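Local structure of chitin oligosaccharide binding protein NagB2 (7EHU) at residues 101-106 against 133-138; 161-166 against 177-182; 226-231 against 416-421. The protein binds the chitin oligosaccharides N,N'-diacetylchitobiose and N,N',N''-triacetylchitotriose as an extracellular solute-binding protein, probably for delivery to a membrane transporter. All blocks are in the same frame, centred on the assembly; numbering follows the deposited sequence.

Overall arrangement
The three contacts are separate and join different elements of a mixed alpha/beta solute-binding protein. Contact 1 sets helix 100-107 beside the hairpin turn that opens strand 138-154, and contact 2 packs the loop that follows helix 155-160 on helix 170-182; their centres are 45 Å apart, on opposite sides of the chain's centre. Contact 3 bridges 185 residues to lay the turn before helix 230-244 on helix 414-430; its nearest atoms are about 14 Å from contact 1. Contacts 1 and 2 are partly buried, contact 3 buried. None has a direct hydrogen bond across it: contact 1 adds a water bridge, contact 2 is aliphatic, and contact 3 relies on an indole face.

Contact 1. Residues 101-106 against 133-138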
ATOM      1  N   ASP A 101      -8.118   4.744  -9.412  1.00  9.64           N
ATOM      2  CA  ASP A 101      -7.938   3.785 -10.504  1.00  8.66           C
ATOM      3  C   ASP A 101      -9.255   3.081 -10.821  1.00  9.14           C
ATOM      4  O   ASP A 101      -9.656   2.963 -11.986  1.00  9.69           O
ATOM      5  CB  ASP A 101      -6.885   2.733 -10.143  1.00  9.01           C
ATOM      6  CG  ASP A 101      -5.473   3.260 -10.106  1.00  9.88           C
ATOM      7  OD1 ASP A 101      -5.187   4.438 -10.436  1.00 11.32           O
ATOM      8  OD2 ASP A 101      -4.614   2.471  -9.658  1.00  9.74           O
ATOM      9  N   THR A 102      -9.920   2.547  -9.791  1.00  8.71           N
ATOM     10  CA  THR A 102     -11.204   1.859  -9.985  1.00  8.70           C
ATOM     11  C   THR A 102     -12.246   2.802 -10.561  1.00  9.32           C
ATOM     12  O   THR A 102     -13.008   2.425 -11.450  1.00  9.73           O
ATOM     13  CB  THR A 102     -11.684   1.264  -8.645  1.00  9.20           C
ATOM     14  OG1 THR A 102     -10.872   0.145  -8.291  1.00  9.71           O
ATOM     15  CG2 THR A 102     -13.101   0.765  -8.726  1.00 10.27           C
ATOM     16  N   GLN A 103     -12.308   4.034 -10.060  1.00  9.40           N
ATOM     17  CA  GLN A 103     -13.270   4.984 -10.597  1.00 10.26           C
ATOM     18  C   GLN A 103     -13.026   5.217 -12.079  1.00 10.31           C
ATOM     19  O   GLN A 103     -13.968   5.246 -12.872  1.00 10.94           O
ATOM     20  CB  GLN A 103     -13.156   6.284  -9.821  1.00 10.94           C
ATOM     21  CG  GLN A 103     -13.699   6.170  -8.387  1.00 12.79           C
ATOM     22  CD  GLN A 103     -13.036   7.132  -7.424  1.00 14.74           C
ATOM     23  OE1 GLN A 103     -12.416   8.122  -7.828  1.00 16.04           O
ATOM     24  NE2 GLN A 103     -13.173   6.855  -6.140  1.00 15.06           N
ATOM     25  N   ASN A 104     -11.763   5.375 -12.475  1.00 10.56           N
ATOM     26  CA  ASN A 104     -11.461   5.602 -13.881  1.00 10.70           C
ATOM     27  C   ASN A 104     -11.887   4.416 -14.734  1.00  9.46           C
ATOM     28  O   ASN A 104     -12.550   4.583 -15.757  1.00 10.72           O
ATOM     29  CB  ASN A 104      -9.968   5.865 -14.053  1.00 12.38           C
ATOM     30  CG  ASN A 104      -9.550   7.225 -13.539  1.00 17.21           C
ATOM     31  OD1 ASN A 104     -10.383   8.041 -13.154  1.00 19.85           O
ATOM     32  ND2 ASN A 104      -8.247   7.481 -13.526  1.00 20.52           N
ATOM     33  N   TYR A 105     -11.519   3.205 -14.331  1.00  9.48           N
ATOM     34  CA  TYR A 105     -11.787   2.051 -15.168  1.00  9.69           C
ATOM     35  C   TYR A 105     -13.268   1.701 -15.170  1.00  9.41           C
ATOM     36  O   TYR A 105     -13.779   1.224 -16.182  1.00 10.12           O
ATOM     37  CB  TYR A 105     -10.903   0.874 -14.750  1.00  9.06           C
ATOM     38  CG  TYR A 105      -9.416   1.154 -14.784  1.00  8.72           C
ATOM     39  CD1 TYR A 105      -8.859   2.018 -15.722  1.00  9.43           C
ATOM     40  CD2 TYR A 105      -8.558   0.533 -13.896  1.00 10.04           C
ATOM     41  CE1 TYR A 105      -7.500   2.261 -15.741  1.00  9.77           C
ATOM     42  CE2 TYR A 105      -7.185   0.757 -13.919  1.00  9.66           C
ATOM     43  CZ  TYR A 105      -6.669   1.629 -14.842  1.00  9.38           C
ATOM     44  OH  TYR A 105      -5.316   1.870 -14.913  1.00 10.64           O
ATOM     45  N   ALA A 106     -13.950   1.906 -14.045  1.00  9.70           N
ATOM     46  CA  ALA A 106     -15.385   1.664 -13.992  1.00 10.72           C
ATOM     47  C   ALA A 106     -16.140   2.656 -14.869  1.00 11.11           C
ATOM     48  O   ALA A 106     -17.046   2.270 -15.609  1.00 11.88           O
ATOM     49  CB  ALA A 106     -15.886   1.738 -12.559  1.00 11.27           C
ATOM     50  N   PHE A 133     -13.711   0.313  -3.643  1.00  8.88           N
ATOM     51  CA  PHE A 133     -14.015  -0.374  -4.886  1.00  9.42           C
ATOM     52  C   PHE A 133     -15.443  -0.137  -5.347  1.00  9.75           C
ATOM     53  O   PHE A 133     -15.875  -0.749  -6.324  1.00 10.42           O
ATOM     54  CB  PHE A 133     -13.730  -1.859  -4.716  1.00 10.02           C
ATOM     55  CG  PHE A 133     -12.274  -2.175  -4.616  1.00  9.39           C
ATOM     56  CD1 PHE A 133     -11.513  -2.311  -5.766  1.00  9.46           C
ATOM     57  CD2 PHE A 133     -11.650  -2.277  -3.399  1.00 10.24           C
ATOM     58  CE1 PHE A 133     -10.163  -2.603  -5.694  1.00 10.00           C
ATOM     59  CE2 PHE A 133     -10.275  -2.568  -3.327  1.00 10.51           C
ATOM     60  CZ  PHE A 133      -9.554  -2.737  -4.482  1.00 10.01           C
ATOM     61  N   THR A 134     -16.180   0.748  -4.679  1.00  9.66           N
ATOM     62  CA  THR A 134     -17.587   0.980  -4.974  1.00 11.22           C
ATOM     63  C   THR A 134     -17.749   2.306  -5.699  1.00 11.80           C
ATOM     64  O   THR A 134     -17.181   3.317  -5.283  1.00 12.78           O
ATOM     65  CB  THR A 134     -18.402   0.941  -3.682  1.00 11.78           C
ATOM     66  OG1 THR A 134     -18.146  -0.322  -3.052  1.00 12.30           O
ATOM     67  CG2 THR A 134     -19.888   1.105  -3.943  1.00 12.90           C
ATOM     68  N   VAL A 135     -18.497   2.291  -6.798  1.00 11.81           N
ATOM     69  CA  VAL A 135     -18.759   3.480  -7.602  1.00 14.61           C
ATOM     70  C   VAL A 135     -20.256   3.469  -7.893  1.00 16.13           C
ATOM     71  O   VAL A 135     -20.771   2.513  -8.482  1.00 15.19           O
ATOM     72  CB  VAL A 135     -17.932   3.483  -8.907  1.00 15.54           C
ATOM     73  CG1 VAL A 135     -18.127   4.773  -9.715  1.00 17.93           C
ATOM     74  CG2 VAL A 135     -16.437   3.277  -8.632  1.00 16.16           C
ATOM     75  N   ASP A 136     -20.964   4.488  -7.415  1.00 18.22           N
ATOM     76  CA  ASP A 136     -22.416   4.589  -7.604  1.00 20.89           C
ATOM     77  C   ASP A 136     -23.128   3.305  -7.180  1.00 19.71           C
ATOM     78  O   ASP A 136     -24.050   2.822  -7.849  1.00 21.16           O
ATOM     79  CB  ASP A 136     -22.781   4.989  -9.036  1.00 24.92           C
ATOM     80  CG  ASP A 136     -22.241   6.354  -9.413  1.00 29.27           C
ATOM     81  OD1 ASP A 136     -22.246   7.253  -8.545  1.00 31.10           O
ATOM     82  OD2 ASP A 136     -21.820   6.538 -10.579  1.00 31.43           O
ATOM     83  N   GLY A 137     -22.705   2.758  -6.044  1.00 18.13           N
ATOM     84  CA  GLY A 137     -23.338   1.597  -5.450  1.00 17.79           C
ATOM     85  C   GLY A 137     -22.917   0.242  -5.988  1.00 16.51           C
ATOM     86  O   GLY A 137     -23.283  -0.778  -5.396  1.00 19.47           O
ATOM     87  N   LYS A 138     -22.117   0.165  -7.046  1.00 14.59           N
ATOM     88  CA  LYS A 138     -21.860  -1.140  -7.663  1.00 13.11           C
ATOM     89  C   LYS A 138     -20.387  -1.382  -7.266  1.00 12.13           C
ATOM     90  O   LYS A 138     -19.564  -0.439  -7.173  1.00 11.94           O
ATOM     91  CB  LYS A 138     -21.824  -0.857  -9.111  1.00 15.70           C
ATOM     92  CG  LYS A 138     -23.228  -0.353  -9.681  1.00 21.69           C
ATOM     93  CD  LYS A 138     -23.235  -0.155 -11.224  1.00 26.38           C
ATOM     94  CE  LYS A 138     -22.332   1.130 -10.750  1.00 29.29           C
ATOM     95  NZ  LYS A 138     -21.630   2.140 -11.481  1.00 28.14           N
TER
HETATM   96  O   HOH W   1     -14.484   4.324  -5.312  1.00 16.22           O
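T102 and F133 are the closest backbone pair, CA atoms 6.2 Å apart, and Q103 CA faces V135 CA at 6.4 Å one step further on. Residues 101-106 are regular helix, whereas 133-138 fold into a two-residue beta hairpin: a type I' turn from V135 to K138, in which D136 and G137 both have positive phi. V135 and K138 form a hydrogen-bonded pair, and F133, just before strand 134-135, is backbone-bonded to Y140 of strand 138-154.

V135 carries most of the apolar contact. With CG1 anti to the backbone N (chi1 -176°), its other methyl, CG2, meets the helix, 4.0 Å from Q103 CG and 4.3 Å from A106 CB. T102 CG2 borders the same methyl. The T102 and F133 side chains cross at nearly a right angle; T102 OG1 approaches the ring obliquely, 3.6 Å from F133 CD1, while its hydrogen bond goes to F97 O on strand 93-97. That strand also touches the F133 ring through L96.

The polar link across the contact runs through one water. It accepts from the amide of Q103, 3.0 Å from NE2, and donates to the backbone carbonyl of T134, 2.9 Å from its O. The F133 side chain is about 8 Å from a bound N-acetylglucosamine, near the sugar site but not in contact with it. The chemistry therefore divides in two: an aliphatic interface around V135 CG2, joined by van der Waals contact, and a solvent-mediated bridge from the exposed Q103 amide to the hairpin backbone.

Contact 2. Residues 161-166 against 177-182; sequences AGITSA and LEALKA
Peptide units, not rings, supply the flat groups where A161 meets A179. The carbonyl oxygen A161 O rests 3.5 Å from A179 CB, and in the reverse sense A161 CB comes within 3.7 Å of A179 O, so each alanine sets its methyl against the other's carbonyl. Neither approach is a hydrogen bond. The two methyls also touch each other, CB of A161 to CB of A179 at 4.1 Å, and alanine at both positions lets the loop come close to the helix: A161 CA lies 5.4 Å from L180 CA, the nearest backbone approach.

The approach goes with the way helix 155-160 ends. A161 is the first residue to leave helical angles, and G162, with phi 84°, is the C-prime residue of a Schellman motif, in which I163 N reaches back to F158 O and G162 N to A159 O. The reversal turns the chain so that A161 and I163 both direct their side chains at helix 170-182, while G162 stays on the solvent side.

I163 crosses L180 at about a right angle. Its chain is extended beyond CG1 (chi2 169°), which carries the terminal CD1 to 3.8 Å from L180 CG, and its CG1 lies 4.3 Å from A179 CB. L180 CD2 sits 3.8 Å from A161 CB, while both branch methyls of L180 are slightly farther from I163 CD1 than its CG is. Beyond the two segments, F158 of helix 155-160 touches both I163 and L180, and L180 continues inward to A270 and to M271 on strand 271-275.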
ATOM      1  N   ALA A 161      21.076   3.480  21.220  1.00 14.75           N
ATOM      2  CA  ALA A 161      21.104   4.935  21.201  1.00 15.64           C
ATOM      3  C   ALA A 161      20.444   5.551  22.424  1.00 16.58           C
ATOM      4  O   ALA A 161      20.261   6.771  22.464  1.00 17.75           O
ATOM      5  CB  ALA A 161      20.426   5.462  19.927  1.00 15.97           C
ATOM      6  N   GLY A 162      20.076   4.742  23.410  1.00 15.69           N
ATOM      7  CA  GLY A 162      19.501   5.258  24.629  1.00 16.22           C
ATOM      8  C   GLY A 162      18.015   5.533  24.586  1.00 17.10           C
ATOM      9  O   GLY A 162      17.495   6.178  25.505  1.00 18.47           O
ATOM     10  N   ILE A 163      17.318   5.074  23.554  1.00 15.47           N
ATOM     11  CA  ILE A 163      15.900   5.345  23.375  1.00 15.56           C
ATOM     12  C   ILE A 163      15.182   4.112  23.903  1.00 18.70           C
ATOM     13  O   ILE A 163      15.371   3.012  23.365  1.00 20.19           O
ATOM     14  CB  ILE A 163      15.581   5.472  21.884  1.00 15.19           C
ATOM     15  CG1 ILE A 163      16.514   6.459  21.201  1.00 16.86           C
ATOM     16  CG2 ILE A 163      14.126   5.965  21.728  1.00 15.69           C
ATOM     17  CD1 ILE A 163      16.401   6.408  19.673  1.00 18.66           C
ATOM     18  N   THR A 164      14.351   4.279  24.926  1.00 18.86           N
ATOM     19  CA  THR A 164      13.797   3.151  25.666  1.00 21.46           C
ATOM     20  C   THR A 164      12.302   2.957  25.448  1.00 20.57           C
ATOM     21  O   THR A 164      11.732   2.033  26.039  1.00 22.24           O
ATOM     22  CB  THR A 164      14.075   3.326  27.169  1.00 24.80           C
ATOM     23  OG1 THR A 164      13.454   4.540  27.623  1.00 26.15           O
ATOM     24  CG2 THR A 164      15.576   3.393  27.441  1.00 25.89           C
ATOM     25  N   SER A 165      11.664   3.802  24.631  1.00 18.88           N
ATOM     26  CA  SER A 165      10.244   3.703  24.307  1.00 18.34           C
ATOM     27  C   SER A 165      10.022   4.216  22.887  1.00 16.40           C
ATOM     28  O   SER A 165      10.803   5.007  22.366  1.00 16.80           O
ATOM     29  CB  SER A 165       9.366   4.520  25.274  1.00 20.23           C
ATOM     30  OG  SER A 165       9.717   5.895  25.261  1.00 24.08           O
ATOM     31  N   ALA A 166       8.936   3.786  22.273  1.00 14.99           N
ATOM     32  CA  ALA A 166       8.614   4.249  20.926  1.00 15.04           C
ATOM     33  C   ALA A 166       8.085   5.681  21.000  1.00 15.32           C
ATOM     34  O   ALA A 166       7.293   5.997  21.888  1.00 17.17           O
ATOM     35  CB  ALA A 166       7.554   3.339  20.309  1.00 15.93           C
ATOM     36  N   LEU A 177      15.686  10.445  16.518  1.00 16.46           N
ATOM     37  CA  LEU A 177      16.515  10.564  15.325  1.00 16.09           C
ATOM     38  C   LEU A 177      17.873  11.167  15.671  1.00 17.60           C
ATOM     39  O   LEU A 177      18.908  10.702  15.174  1.00 17.67           O
ATOM     40  CB  LEU A 177      15.807  11.425  14.285  1.00 15.84           C
ATOM     41  CG  LEU A 177      14.506  10.836  13.738  1.00 15.02           C
ATOM     42  CD1 LEU A 177      13.793  11.835  12.844  1.00 16.36           C
ATOM     43  CD2 LEU A 177      14.727   9.537  12.982  1.00 15.07           C
ATOM     44  N   GLU A 178      17.879  12.214  16.509  1.00 18.78           N
ATOM     45  CA  GLU A 178      19.122  12.854  16.939  1.00 20.63           C
ATOM     46  C   GLU A 178      20.044  11.841  17.604  1.00 20.30           C
ATOM     47  O   GLU A 178      21.252  11.796  17.331  1.00 21.50           O
ATOM     48  CB  GLU A 178      18.798  13.998  17.915  1.00 23.92           C
ATOM     49  CG  GLU A 178      18.359  15.303  17.245  1.00 27.18           C
ATOM     50  CD  GLU A 178      17.711  16.315  18.198  1.00 30.89           C
ATOM     51  OE1 GLU A 178      17.785  16.125  19.433  1.00 32.30           O
ATOM     52  OE2 GLU A 178      17.132  17.307  17.692  1.00 32.33           O
ATOM     53  N   ALA A 179      19.489  11.023  18.496  1.00 18.55           N
ATOM     54  CA  ALA A 179      20.301  10.069  19.251  1.00 18.59           C
ATOM     55  C   ALA A 179      20.844   8.964  18.352  1.00 18.18           C
ATOM     56  O   ALA A 179      21.990   8.519  18.518  1.00 18.53           O
ATOM     57  CB  ALA A 179      19.464   9.466  20.383  1.00 19.15           C
ATOM     58  N   LEU A 180      20.034   8.498  17.403  1.00 17.63           N
ATOM     59  CA  LEU A 180      20.503   7.479  16.472  1.00 16.96           C
ATOM     60  C   LEU A 180      21.618   8.033  15.598  1.00 18.80           C
ATOM     61  O   LEU A 180      22.669   7.398  15.437  1.00 19.14           O
ATOM     62  CB  LEU A 180      19.340   6.999  15.604  1.00 15.58           C
ATOM     63  CG  LEU A 180      18.274   6.169  16.332  1.00 14.38           C
ATOM     64  CD1 LEU A 180      16.963   6.176  15.553  1.00 14.33           C
ATOM     65  CD2 LEU A 180      18.748   4.737  16.575  1.00 14.35           C
ATOM     66  N   LYS A 181      21.419   9.244  15.057  1.00 20.22           N
ATOM     67  CA  LYS A 181      22.438   9.883  14.229  1.00 23.40           C
ATOM     68  C   LYS A 181      23.738  10.057  15.005  1.00 24.41           C
ATOM     69  O   LYS A 181      24.824   9.823  14.466  1.00 25.55           O
ATOM     70  CB  LYS A 181      21.900  11.230  13.733  1.00 25.63           C
ATOM     71  CG  LYS A 181      22.719  11.949  12.640  1.00 28.56           C
ATOM     72  CD  LYS A 181      22.799  11.143  11.339  1.00 31.19           C
ATOM     73  CE  LYS A 181      23.623  11.840  10.269  1.00 33.26           C
ATOM     74  NZ  LYS A 181      24.971  12.224  10.772  1.00 34.81           N
ATOM     75  N   ALA A 182      23.645  10.416  16.290  1.00 23.75           N
ATOM     76  CA  ALA A 182      24.844  10.650  17.094  1.00 24.62           C
ATOM     77  C   ALA A 182      25.646   9.374  17.300  1.00 25.38           C
ATOM     78  O   ALA A 182      26.867   9.435  17.524  1.00 26.70           O
ATOM     79  CB  ALA A 182      24.448  11.253  18.440  1.00 24.57           C
TER

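Contact 3. Residues 226-231 against 416-421; sequences KWTDPA and KLVEKM
M421, which packs on W227, is held in its helix by one of the shortest polar bonds here, M421 N to L417 O at 2.9 Å. On the other side a type I turn from K226 to D229 presents W227 and T228. It is closed by D229 N to K226 O and again by K226 N to D229 OD1, 3.1 Å long and nearly straight at 174°, though the N-H comes from above the carboxylate plane.

M421 CB covers one face of the indole, 3.9 Å from the centroid of the five-membered ring and 22° off its normal, a CH-pi contact. Bends at chi2 and chi3 fold the rest back over the indole. M421 SD stands at a distance above the six-membered ring of W227, 5.2 Å from its centroid, and M421 CE lies 4.0 Å from W227 CZ2. W227 NE1 bonds to Q425 OE1, which helps fix the ring's rotation, and W227 N separately to Q422 OE1. F220 adds a ring stack.

V418 packs against the W227 backbone. Its CG1 presses on the carbonyl, 3.2 Å from W227 O, a tight approach, and its CG2 meets T228. T228 turns CG2, not its hydroxyl, to the helix, with that methyl 3.5 Å from V418 O.

Helix 394-408 also packs on M421, and F236 of helix 230-244 on both W227 and V418, so this is a multi-helix core. M421 over the W227 indole, CH-pi through CB with a more distant Met-aromatic contact through SD, joins regions far apart in sequence within a periplasmic-binding-protein fold.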
ATOM      1  N   LYS A 226      -5.550  22.936  -1.525  1.00 18.67           N
ATOM      2  CA  LYS A 226      -4.480  22.996  -2.507  1.00 18.84           C
ATOM      3  C   LYS A 226      -3.193  22.438  -1.918  1.00 17.45           C
ATOM      4  O   LYS A 226      -2.930  22.556  -0.714  1.00 17.61           O
ATOM      5  CB  LYS A 226      -4.210  24.440  -2.944  1.00 21.77           C
ATOM      6  CG  LYS A 226      -5.364  25.097  -3.679  1.00 25.56           C
ATOM      7  CD  LYS A 226      -4.985  26.511  -4.127  1.00 28.53           C
ATOM      8  CE  LYS A 226      -6.208  27.352  -4.432  1.00 31.40           C
ATOM      9  NZ  LYS A 226      -6.922  26.836  -5.624  1.00 33.75           N
ATOM     10  N   TRP A 227      -2.365  21.886  -2.806  1.00 16.47           N
ATOM     11  CA  TRP A 227      -1.044  21.420  -2.401  1.00 15.02           C
ATOM     12  C   TRP A 227      -0.220  22.568  -1.834  1.00 15.40           C
ATOM     13  O   TRP A 227       0.663  22.345  -0.992  1.00 15.61           O
ATOM     14  CB  TRP A 227      -0.333  20.816  -3.610  1.00 15.04           C
ATOM     15  CG  TRP A 227      -0.940  19.529  -4.089  1.00 14.19           C
ATOM     16  CD1 TRP A 227      -1.895  19.377  -5.052  1.00 14.01           C
ATOM     17  CD2 TRP A 227      -0.610  18.208  -3.647  1.00 13.72           C
ATOM     18  NE1 TRP A 227      -2.184  18.044  -5.238  1.00 14.11           N
ATOM     19  CE2 TRP A 227      -1.413  17.310  -4.378  1.00 13.65           C
ATOM     20  CE3 TRP A 227       0.275  17.696  -2.692  1.00 13.64           C
ATOM     21  CZ2 TRP A 227      -1.342  15.937  -4.199  1.00 12.78           C
ATOM     22  CZ3 TRP A 227       0.335  16.331  -2.514  1.00 14.29           C
ATOM     23  CH2 TRP A 227      -0.470  15.470  -3.253  1.00 12.74           C
ATOM     24  N   THR A 228      -0.508  23.801  -2.277  1.00 17.50           N
ATOM     25  CA  THR A 228       0.213  24.982  -1.826  1.00 18.56           C
ATOM     26  C   THR A 228      -0.260  25.503  -0.471  1.00 19.95           C
ATOM     27  O   THR A 228       0.320  26.472   0.035  1.00 20.74           O
ATOM     28  CB  THR A 228       0.054  26.102  -2.867  1.00 19.49           C
ATOM     29  OG1 THR A 228      -1.337  26.246  -3.169  1.00 20.95           O
ATOM     30  CG2 THR A 228       0.830  25.804  -4.155  1.00 20.08           C
ATOM     31  N   ASP A 229      -1.295  24.916   0.119  1.00 18.97           N
ATOM     32  CA  ASP A 229      -1.733  25.349   1.440  1.00 19.08           C
ATOM     33  C   ASP A 229      -0.563  25.256   2.416  1.00 19.41           C
ATOM     34  O   ASP A 229       0.177  24.264   2.404  1.00 18.14           O
ATOM     35  CB  ASP A 229      -2.889  24.456   1.891  1.00 21.35           C
ATOM     36  CG  ASP A 229      -4.196  24.767   1.157  1.00 23.65           C
ATOM     37  OD1 ASP A 229      -5.165  23.989   1.329  1.00 24.52           O
ATOM     38  OD2 ASP A 229      -4.266  25.795   0.435  1.00 24.77           O
ATOM     39  N   PRO A 230      -0.361  26.267   3.269  1.00 19.47           N
ATOM     40  CA  PRO A 230       0.830  26.262   4.131  1.00 19.74           C
ATOM     41  C   PRO A 230       1.016  24.997   4.947  1.00 19.07           C
ATOM     42  O   PRO A 230       2.157  24.560   5.148  1.00 18.95           O
ATOM     43  CB  PRO A 230       0.603  27.483   5.033  1.00 21.42           C
ATOM     44  CG  PRO A 230      -0.183  28.422   4.195  1.00 21.90           C
ATOM     45  CD  PRO A 230      -1.117  27.531   3.389  1.00 20.85           C
ATOM     46  N   ALA A 231      -0.074  24.411   5.450  1.00 17.74           N
ATOM     47  CA  ALA A 231       0.059  23.217   6.276  1.00 18.02           C
ATOM     48  C   ALA A 231       0.496  22.014   5.450  1.00 16.82           C
ATOM     49  O   ALA A 231       1.163  21.120   5.982  1.00 17.38           O
ATOM     50  CB  ALA A 231      -1.258  22.910   6.991  1.00 19.00           C
ATOM     51  N   LYS A 416       8.737  24.961  -4.459  1.00 20.68           N
ATOM     52  CA  LYS A 416       8.556  24.689  -5.879  1.00 20.80           C
ATOM     53  C   LYS A 416       7.824  23.367  -6.085  1.00 19.12           C
ATOM     54  O   LYS A 416       7.060  23.225  -7.051  1.00 19.48           O
ATOM     55  CB  LYS A 416       9.921  24.701  -6.578  1.00 23.73           C
ATOM     56  CG  LYS A 416      10.638  26.053  -6.571  1.00 27.34           C
ATOM     57  CD  LYS A 416       9.915  27.103  -7.372  1.00 31.30           C
ATOM     58  CE  LYS A 416      10.912  28.003  -8.094  1.00 34.31           C
ATOM     59  NZ  LYS A 416      10.397  29.389  -8.209  1.00 36.09           N
ATOM     60  N   LEU A 417       8.019  22.402  -5.183  1.00 17.65           N
ATOM     61  CA  LEU A 417       7.269  21.155  -5.279  1.00 16.45           C
ATOM     62  C   LEU A 417       5.767  21.412  -5.199  1.00 15.74           C
ATOM     63  O   LEU A 417       5.000  20.923  -6.036  1.00 15.90           O
ATOM     64  CB  LEU A 417       7.711  20.182  -4.184  1.00 16.60           C
ATOM     65  CG  LEU A 417       6.984  18.825  -4.180  1.00 16.60           C
ATOM     66  CD1 LEU A 417       7.920  17.704  -3.750  1.00 16.47           C
ATOM     67  CD2 LEU A 417       5.746  18.850  -3.321  1.00 15.89           C
ATOM     68  N   VAL A 418       5.318  22.163  -4.188  1.00 16.27           N
ATOM     69  CA  VAL A 418       3.873  22.320  -4.043  1.00 16.36           C
ATOM     70  C   VAL A 418       3.310  23.149  -5.198  1.00 16.70           C
ATOM     71  O   VAL A 418       2.168  22.935  -5.616  1.00 16.29           O
ATOM     72  CB  VAL A 418       3.460  22.859  -2.656  1.00 17.02           C
ATOM     73  CG1 VAL A 418       3.794  21.842  -1.534  1.00 16.66           C
ATOM     74  CG2 VAL A 418       4.094  24.228  -2.359  1.00 18.62           C
ATOM     75  N   GLU A 419       4.094  24.094  -5.735  1.00 18.23           N
ATOM     76  CA  GLU A 419       3.657  24.861  -6.903  1.00 19.85           C
ATOM     77  C   GLU A 419       3.456  23.944  -8.108  1.00 18.24           C
ATOM     78  O   GLU A 419       2.436  24.022  -8.811  1.00 19.06           O
ATOM     79  CB  GLU A 419       4.686  25.969  -7.206  1.00 22.80           C
ATOM     80  CG  GLU A 419       4.428  26.790  -8.467  1.00 27.14           C
ATOM     81  CD  GLU A 419       5.598  27.704  -8.869  1.00 31.51           C
ATOM     82  OE1 GLU A 419       6.739  27.226  -9.055  1.00 32.43           O
ATOM     83  OE2 GLU A 419       5.366  28.918  -9.010  1.00 34.55           O
ATOM     84  N   LYS A 420       4.431  23.064  -8.359  1.00 18.22           N
ATOM     85  CA  LYS A 420       4.332  22.106  -9.455  1.00 18.68           C
ATOM     86  C   LYS A 420       3.144  21.171  -9.255  1.00 17.55           C
ATOM     87  O   LYS A 420       2.401  20.878 -10.199  1.00 18.42           O
ATOM     88  CB  LYS A 420       5.653  21.332  -9.536  1.00 20.62           C
ATOM     89  CG  LYS A 420       5.784  20.264 -10.616  1.00 23.99           C
ATOM     90  CD  LYS A 420       7.149  19.566 -10.485  1.00 26.19           C
ATOM     91  CE  LYS A 420       7.274  18.310 -11.343  1.00 27.86           C
ATOM     92  NZ  LYS A 420       8.376  17.377 -10.876  1.00 29.15           N
ATOM     93  N   MET A 421       2.926  20.727  -8.021  1.00 16.21           N
ATOM     94  CA  MET A 421       1.817  19.823  -7.735  1.00 14.62           C
ATOM     95  C   MET A 421       0.481  20.496  -7.954  1.00 14.61           C
ATOM     96  O   MET A 421      -0.436  19.892  -8.513  1.00 14.67           O
ATOM     97  CB  MET A 421       1.932  19.305  -6.311  1.00 14.24           C
ATOM     98  CG  MET A 421       2.994  18.269  -6.071  1.00 14.00           C
ATOM     99  SD  MET A 421       2.963  16.881  -7.262  1.00 14.14           S
ATOM    100  CE  MET A 421       1.365  16.288  -7.123  1.00 15.21           C
TER